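VAO-type flavoprotein oxidase VAO615 (Myceliophthora thermophila, PDB 6F72) probably acts as an oxidoreductase whose bicovalently bound FAD, once reduced, reacts rapidly with molecular oxygen, although its substrate remains unidentified. Local coordinates at residues A[200-203]-A[204-207]. Residues are numbered along the deposited sequence; the frame is centred on the assembly and turned at random.
Sequences GVEG and FEAY
Glu-205 reaches back to the backbone of Glu-202 in one half of a capping box, at the start of helix 203-212 in the FAD-binding PCMH-type domain. Glu-202 is the N-cap; its N-H gives a nearly straight bond (167°) to Glu-205 OE1, 2.9 Å from Glu-202 N and met nearly along the C-O axis. Carbonyl bonds complete the first turn: Glu-202 O accepts from Ala-206 N at 2.9 Å and weakly from Glu-205 N, while Gly-203 O takes Tyr-207 N. The planes of the two carboxylates are turned 79° against each other, and Glu-202 OE2 and Glu-205 OE1 are 4.1 Å apart; Lys-177 forms salt bridges to both oxygens and probably offsets their like charges. Apolar contact follows the hydrophobic-staple pattern, Val-201 CG1 lying 4.1 Å from Ala-206 CB just outside the polar cap. Phe-204 CG stands between the backbone N and the carbonyl carbon (chi1 71°), which lays the ring alongside the Glu-202 chain, CE1 3.6 Å from Glu-202 CB. Outside the two segments, Tyr-207 OH makes a hydrogen bond to Gly-220 O and its ring meets Phe-395. A leucine in place of Tyr-207 would probably leave Gly-220 O without this donor and remove the ring that Phe-395 meets. Gly-203 O, already bonded to Tyr-207 N, also sits over one face of the Tyr-207 ring, displaced toward the rim and 3.1 Å from CG.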
loop_
_atom_site.group_PDB
_atom_site.type_symbol
_atom_site.label_atom_id
_atom_site.label_comp_id
_atom_site.label_asym_id
_atom_site.label_seq_id
_atom_site.Cartn_x
_atom_site.Cartn_y
_atom_site.Cartn_z
ATOM N N GLY A 200 -5.256 0.979 -13.203
ATOM C CA GLY A 200 -3.803 1.172 -13.219
ATOM C C GLY A 200 -3.349 2.587 -12.899
ATOM O O GLY A 200 -2.154 2.852 -12.891
ATOM N N VAL A 201 -4.288 3.498 -12.636
ATOM C CA VAL A 201 -3.935 4.893 -12.311
ATOM C C VAL A 201 -3.122 4.929 -11.000
ATOM O O VAL A 201 -3.542 4.379 -9.971
ATOM C CB VAL A 201 -5.172 5.843 -12.252
ATOM C CG1 VAL A 201 -4.779 7.259 -11.825
ATOM C CG2 VAL A 201 -5.874 5.901 -13.608
ATOM N N GLU A 202 -1.944 5.544 -11.081
ATOM C CA GLU A 202 -1.021 5.653 -9.944
ATOM C C GLU A 202 -1.158 7.020 -9.292
ATOM O O GLU A 202 -1.691 7.944 -9.904
ATOM C CB GLU A 202 0.427 5.395 -10.401
ATOM C CG GLU A 202 0.648 3.976 -10.896
ATOM C CD GLU A 202 2.026 3.760 -11.466
ATOM O OE1 GLU A 202 2.961 3.497 -10.681
ATOM O OE2 GLU A 202 2.172 3.854 -12.705
ATOM N N GLY A 203 -0.707 7.140 -8.050
ATOM C CA GLY A 203 -0.825 8.377 -7.274
ATOM C C GLY A 203 -0.488 9.644 -8.033
ATOM O O GLY A 203 -1.286 10.585 -8.025
ATOM N N PHE A 204 0.655 9.639 -8.727
ATOM C CA PHE A 204 1.131 10.790 -9.526
ATOM C C PHE A 204 0.225 11.172 -10.703
ATOM O O PHE A 204 0.113 12.354 -11.044
ATOM C CB PHE A 204 2.591 10.602 -9.978
ATOM C CG PHE A 204 2.795 9.549 -11.052
ATOM C CD1 PHE A 204 3.016 8.203 -10.712
ATOM C CD2 PHE A 204 2.815 9.907 -12.405
ATOM C CE1 PHE A 204 3.229 7.240 -11.701
ATOM C CE2 PHE A 204 3.026 8.947 -13.398
ATOM C CZ PHE A 204 3.229 7.612 -13.048
ATOM N N GLU A 205 -0.402 10.163 -11.307
ATOM C CA GLU A 205 -1.390 10.354 -12.358
ATOM C C GLU A 205 -2.685 10.941 -11.788
ATOM O O GLU A 205 -3.212 11.926 -12.329
ATOM C CB GLU A 205 -1.623 9.037 -13.116
ATOM C CG GLU A 205 -0.503 8.723 -14.114
ATOM C CD GLU A 205 -0.329 7.243 -14.426
ATOM O OE1 GLU A 205 -0.875 6.383 -13.698
ATOM O OE2 GLU A 205 0.367 6.937 -15.415
ATOM N N ALA A 206 -3.173 10.358 -10.691
ATOM C CA ALA A 206 -4.334 10.894 -9.971
ATOM C C ALA A 206 -4.135 12.367 -9.574
ATOM O O ALA A 206 -5.049 13.175 -9.749
ATOM C CB ALA A 206 -4.657 10.037 -8.753
ATOM N N TYR A 207 -2.939 12.716 -9.096
ATOM C CA TYR A 207 -2.629 14.086 -8.649
ATOM C C TYR A 207 -2.517 15.083 -9.786
ATOM O O TYR A 207 -3.005 16.208 -9.653
ATOM C CB TYR A 207 -1.349 14.143 -7.800
ATOM C CG TYR A 207 -1.382 13.321 -6.527
ATOM C CD1 TYR A 207 -2.597 12.966 -5.916
ATOM C CD2 TYR A 207 -0.195 12.909 -5.920
ATOM C CE1 TYR A 207 -2.626 12.207 -4.759
ATOM C CE2 TYR A 207 -0.214 12.151 -4.752
ATOM C CZ TYR A 207 -1.427 11.805 -4.180
ATOM O OH TYR A 207 -1.457 11.060 -3.026
#